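Local coordinates for sensor histidine kinase DcuS (PDB 3BY8), which senses C4-dicarboxylates such as fumarate through its periplasmic domain and, as a histidine kinase, activates the response regulator DcuR by phosphorylation, at residues A[33-44]-A[68-78]. Residues are numbered along the deposited sequence; the frame is centred on the assembly and turned at random. Where two conformers were deposited one is given.
Sequences GLQKKPQESGIQ and RYSHPEAQRIG. With LMR ((2S)-2-hydroxybutanedioic acid), chain B.
Two irregular chain runs meet here: residues 33-41 curl round the side chain of Tyr69, and the backbones come closest at Pro38 with Tyr69 (CA to CA 4.9 Å) and at Gln44 with Ser70. The Tyr69 ring is clamped between two residues: Leu34 sets CD2 squarely over the centre of one face, 3.8 Å from the ring centroid, and Pro38 lays CA over the opposite face nearer the rim, both CH-pi contacts. Ile43 CD1 comes in at a slant against CD2 of the ring. At the far end Tyr69 OH donates to Lys36 O at 2.9 Å, arriving well above the carbonyl plane. Were the tyrosine replaced by an alanine, the slot between Leu34 and Pro38 would probably stand unfilled and Lys36 O would lose its hydroxyl donor.

The second grip is an amide reading backbone. Gln44 has CG anti to its own N (chi1 176°) and bends at chi2, which brings the carboxamide up to His71: OE1 accepts from His71 N at 2.9 Å on an in-plane lone pair, while NE2 returns a bond to His71 O at 2.8 Å. A flipped amide would set donor against donor and acceptor against acceptor, so the two bonds probably fix its rotation. Ile77 CD1 packs against Gln44 CD, its CG2 against Pro38 CB, and one water bridges Gln44 N and Tyr69 O.

Beyond this grip Arg68 NE and NH2 bind one carboxylate of the malate, and His71 NE2 reaches O4A of the other at 2.8 Å. The 33-44 segment, leading into helix 43-53, thus backs the ligand-binding loop of a periplasmic Cache sensor domain.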
loop_
_atom_site.group_PDB
_atom_site.type_symbol
_atom_site.label_atom_id
_atom_site.label_comp_id
_atom_site.label_asym_id
_atom_site.label_seq_id
_atom_site.Cartn_x
_atom_site.Cartn_y
_atom_site.Cartn_z
ATOM N N GLY A 33 11.457 -3.572 -10.251
ATOM C CA GLY A 33 10.179 -3.646 -10.940
ATOM C C GLY A 33 9.609 -2.288 -11.260
ATOM O O GLY A 33 8.941 -2.111 -12.280
ATOM N N LEU A 34 9.862 -1.328 -10.375
ATOM C CA LEU A 34 9.390 0.019 -10.590
ATOM C C LEU A 34 10.115 0.562 -11.808
ATOM O O LEU A 34 9.759 1.621 -12.330
ATOM C CB LEU A 34 9.648 0.881 -9.350
ATOM C CG LEU A 34 8.662 0.614 -8.204
ATOM C CD1 LEU A 34 9.091 1.351 -6.939
ATOM C CD2 LEU A 34 7.267 1.051 -8.636
ATOM N N GLN A 35 11.138 -0.162 -12.267
ATOM C CA GLN A 35 11.837 0.282 -13.477
ATOM C C GLN A 35 11.209 -0.388 -14.698
ATOM O O GLN A 35 11.382 0.058 -15.834
ATOM C CB GLN A 35 13.321 -0.101 -13.408
ATOM C CG GLN A 35 14.088 0.535 -12.263
ATOM C CD GLN A 35 15.400 -0.175 -11.983
ATOM O OE1 GLN A 35 16.205 -0.396 -12.888
ATOM N NE2 GLN A 35 15.623 -0.532 -10.722
ATOM N N LYS A 36 10.473 -1.464 -14.442
ATOM C CA LYS A 36 9.817 -2.239 -15.488
ATOM C C LYS A 36 8.425 -1.703 -15.789
ATOM O O LYS A 36 8.052 -0.596 -15.386
ATOM C CB LYS A 36 9.684 -3.693 -15.038
ATOM C CG LYS A 36 10.919 -4.265 -14.372
ATOM C CD LYS A 36 10.626 -5.625 -13.752
ATOM C CE LYS A 36 11.844 -6.178 -13.026
ATOM N NZ LYS A 36 11.578 -7.510 -12.409
ATOM N N LYS A 37 7.661 -2.509 -16.512
ATOM C CA LYS A 37 6.291 -2.168 -16.845
ATOM C C LYS A 37 5.465 -2.766 -15.714
ATOM O O LYS A 37 5.814 -3.813 -15.162
ATOM C CB LYS A 37 5.902 -2.787 -18.189
ATOM C CG LYS A 37 6.404 -2.007 -19.396
ATOM C CD LYS A 37 7.897 -1.666 -19.310
ATOM C CE LYS A 37 8.809 -2.878 -19.508
ATOM N NZ LYS A 37 8.724 -3.887 -18.415
ATOM N N PRO A 38 4.374 -2.096 -15.332
ATOM C CA PRO A 38 3.545 -2.625 -14.247
ATOM C C PRO A 38 3.203 -4.099 -14.458
ATOM O O PRO A 38 3.433 -4.931 -13.584
ATOM C CB PRO A 38 2.311 -1.728 -14.293
ATOM C CG PRO A 38 2.872 -0.415 -14.744
ATOM C CD PRO A 38 3.831 -0.828 -15.849
ATOM N N GLN A 39 2.675 -4.412 -15.637
ATOM C CA GLN A 39 2.274 -5.775 -15.969
ATOM C C GLN A 39 3.372 -6.836 -15.915
ATOM O O GLN A 39 3.075 -8.029 -15.852
ATOM C CB GLN A 39 1.600 -5.787 -17.346
ATOM C CG GLN A 39 0.169 -5.264 -17.320
ATOM C CD GLN A 39 -0.352 -4.873 -18.696
ATOM O OE1 GLN A 39 -0.268 -5.649 -19.653
ATOM N NE2 GLN A 39 -0.903 -3.663 -18.799
ATOM N N GLU A 40 4.633 -6.422 -15.923
ATOM C CA GLU A 40 5.731 -7.389 -15.885
ATOM C C GLU A 40 6.689 -7.148 -14.720
ATOM O O GLU A 40 7.900 -7.276 -14.882
ATOM C CB GLU A 40 6.510 -7.328 -17.201
ATOM C CG GLU A 40 5.865 -6.440 -18.263
ATOM C CD GLU A 40 6.729 -6.280 -19.505
ATOM O OE1 GLU A 40 6.341 -5.506 -20.410
ATOM O OE2 GLU A 40 7.796 -6.928 -19.576
ATOM N N SER A 41 6.144 -6.828 -13.547
ATOM C CA SER A 41 6.961 -6.536 -12.367
ATOM C C SER A 41 7.415 -7.722 -11.532
ATOM O O SER A 41 8.599 -8.047 -11.498
ATOM C CB SER A 41 6.218 -5.561 -11.442
ATOM O OG SER A 41 5.830 -4.386 -12.129
ATOM N N GLY A 42 6.467 -8.358 -10.853
ATOM C CA GLY A 42 6.770 -9.469 -9.967
ATOM C C GLY A 42 6.292 -8.987 -8.608
ATOM O O GLY A 42 6.266 -9.732 -7.616
ATOM N N ILE A 43 5.895 -7.720 -8.587
ATOM C CA ILE A 43 5.409 -7.045 -7.394
ATOM C C ILE A 43 4.052 -7.602 -6.944
ATOM O O ILE A 43 3.833 -7.843 -5.755
ATOM C CB ILE A 43 5.332 -5.522 -7.675
ATOM C CG1 ILE A 43 6.730 -5.010 -8.057
ATOM C CG2 ILE A 43 4.806 -4.788 -6.459
ATOM C CD1 ILE A 43 6.800 -3.556 -8.469
ATOM N N GLN A 44 3.161 -7.841 -7.904
ATOM C CA GLN A 44 1.848 -8.387 -7.610
ATOM C C GLN A 44 1.939 -9.646 -6.740
ATOM O O GLN A 44 1.247 -9.767 -5.731
ATOM C CB GLN A 44 1.114 -8.698 -8.912
ATOM C CG GLN A 44 -0.241 -9.367 -8.718
ATOM C CD GLN A 44 -1.320 -8.414 -8.211
ATOM O OE1 GLN A 44 -1.052 -7.252 -7.883
ATOM N NE2 GLN A 44 -2.549 -8.909 -8.144
ATOM N N ARG A 68 -0.508 1.921 -10.470
ATOM C CA ARG A 68 -0.406 0.724 -9.650
ATOM C C ARG A 68 0.447 -0.402 -10.188
ATOM O O ARG A 68 0.369 -0.723 -11.385
ATOM C CB ARG A 68 -1.790 0.128 -9.396
ATOM C CG ARG A 68 -2.829 1.063 -8.804
ATOM C CD ARG A 68 -3.980 0.201 -8.380
ATOM N NE ARG A 68 -5.182 0.949 -8.013
ATOM C CZ ARG A 68 -6.045 1.462 -8.890
ATOM N NH1 ARG A 68 -5.843 1.335 -10.203
ATOM N NH2 ARG A 68 -7.151 2.062 -8.469
ATOM N N TYR A 69 1.237 -0.998 -9.300
ATOM C CA TYR A 69 2.056 -2.157 -9.621
ATOM C C TYR A 69 1.478 -3.434 -9.002
ATOM O O TYR A 69 1.961 -4.538 -9.241
ATOM C CB TYR A 69 3.482 -1.932 -9.152
ATOM C CG TYR A 69 4.294 -1.236 -10.193
ATOM C CD1 TYR A 69 4.004 0.070 -10.591
ATOM C CD2 TYR A 69 5.335 -1.910 -10.833
ATOM C CE1 TYR A 69 4.732 0.684 -11.605
ATOM C CE2 TYR A 69 6.060 -1.312 -11.834
ATOM C CZ TYR A 69 5.762 -0.022 -12.218
ATOM O OH TYR A 69 6.510 0.553 -13.214
ATOM N N SER A 70 0.442 -3.273 -8.181
ATOM C CA SER A 70 -0.227 -4.388 -7.537
ATOM C C SER A 70 -1.605 -3.933 -7.065
ATOM O O SER A 70 -1.833 -2.727 -6.876
ATOM C CB SER A 70 0.568 -4.900 -6.336
ATOM O OG SER A 70 0.739 -3.900 -5.337
ATOM N N HIS A 71 -2.516 -4.899 -6.925
ATOM C CA HIS A 71 -3.877 -4.653 -6.440
ATOM C C HIS A 71 -4.562 -6.005 -6.338
ATOM O O HIS A 71 -4.269 -6.884 -7.136
ATOM C CB HIS A 71 -4.677 -3.811 -7.431
ATOM C CG HIS A 71 -5.947 -3.251 -6.869
ATOM N ND1 HIS A 71 -7.133 -3.967 -6.795
ATOM C CD2 HIS A 71 -6.221 -2.019 -6.377
ATOM C CE1 HIS A 71 -8.078 -3.195 -6.276
ATOM N NE2 HIS A 71 -7.544 -2.009 -6.015
ATOM N N PRO A 72 -5.474 -6.191 -5.366
ATOM C CA PRO A 72 -6.140 -7.500 -5.286
ATOM C C PRO A 72 -6.867 -7.854 -6.584
ATOM O O PRO A 72 -7.026 -9.035 -6.893
ATOM C CB PRO A 72 -7.100 -7.338 -4.117
ATOM C CG PRO A 72 -6.359 -6.411 -3.210
ATOM C CD PRO A 72 -5.767 -5.387 -4.166
ATOM N N GLU A 73 -7.329 -6.834 -7.307
ATOM C CA GLU A 73 -7.997 -6.984 -8.609
ATOM C C GLU A 73 -6.921 -6.686 -9.643
ATOM O O GLU A 73 -6.592 -5.524 -9.920
ATOM C CB GLU A 73 -9.159 -5.996 -8.740
ATOM C CG GLU A 73 -10.216 -6.197 -7.668
ATOM C CD GLU A 73 -11.359 -5.197 -7.761
ATOM O OE1 GLU A 73 -11.322 -4.300 -8.640
ATOM O OE2 GLU A 73 -12.289 -5.335 -6.943
ATOM N N ALA A 74 -6.371 -7.741 -10.229
ATOM C CA ALA A 74 -5.287 -7.583 -11.190
ATOM C C ALA A 74 -5.577 -6.650 -12.349
ATOM O O ALA A 74 -4.669 -6.046 -12.901
ATOM C CB ALA A 74 -4.834 -8.945 -11.709
ATOM N N GLN A 75 -6.840 -6.520 -12.738
ATOM C CA GLN A 75 -7.169 -5.621 -13.840
ATOM C C GLN A 75 -6.818 -4.158 -13.536
ATOM O O GLN A 75 -6.791 -3.320 -14.437
ATOM C CB GLN A 75 -8.665 -5.688 -14.142
ATOM C CG GLN A 75 -9.496 -5.175 -12.972
ATOM C CD GLN A 75 -10.978 -5.133 -13.257
ATOM O OE1 GLN A 75 -11.781 -4.883 -12.362
ATOM N NE2 GLN A 75 -11.350 -5.382 -14.506
ATOM N N ARG A 76 -6.554 -3.845 -12.273
ATOM C CA ARG A 76 -6.268 -2.453 -11.925
ATOM C C ARG A 76 -4.808 -2.076 -11.970
ATOM O O ARG A 76 -4.436 -0.915 -11.774
ATOM C CB ARG A 76 -6.885 -2.141 -10.571
ATOM C CG ARG A 76 -8.393 -2.333 -10.638
ATOM C CD ARG A 76 -9.137 -1.752 -9.478
ATOM N NE ARG A 76 -10.571 -2.009 -9.617
ATOM C CZ ARG A 76 -11.388 -1.370 -10.453
ATOM N NH1 ARG A 76 -10.943 -0.407 -11.255
ATOM N NH2 ARG A 76 -12.669 -1.697 -10.475
ATOM N N ILE A 77 -3.978 -3.072 -12.235
ATOM C CA ILE A 77 -2.553 -2.839 -12.356
ATOM C C ILE A 77 -2.341 -1.989 -13.608
ATOM O O ILE A 77 -2.951 -2.223 -14.657
ATOM C CB ILE A 77 -1.819 -4.168 -12.455
ATOM C CG1 ILE A 77 -2.040 -4.935 -11.158
ATOM C CG2 ILE A 77 -0.329 -3.942 -12.731
ATOM C CD1 ILE A 77 -1.449 -6.297 -11.140
ATOM N N GLY A 78 -1.488 -0.980 -13.497
ATOM C CA GLY A 78 -1.254 -0.103 -14.624
ATOM C C GLY A 78 -2.170 1.106 -14.726
ATOM O O GLY A 78 -2.012 1.920 -15.628
HETATM C C1 LMR B . -6.500 1.838 -4.976
HETATM O O1A LMR B . -5.849 0.891 -5.334
HETATM O O1B LMR B . -7.000 2.609 -5.822
HETATM C C2 LMR B . -6.992 1.830 -3.562
HETATM O O2 LMR B . -7.977 2.927 -3.322
HETATM C C3 LMR B . -7.446 0.437 -3.084
HETATM C C4 LMR B . -8.894 0.182 -3.547
HETATM O O4A LMR B . -9.108 -0.037 -4.739
HETATM O O4B LMR B . -9.844 0.271 -2.716
HETATM O O HOH W 1 3.219 -6.613 -10.333
#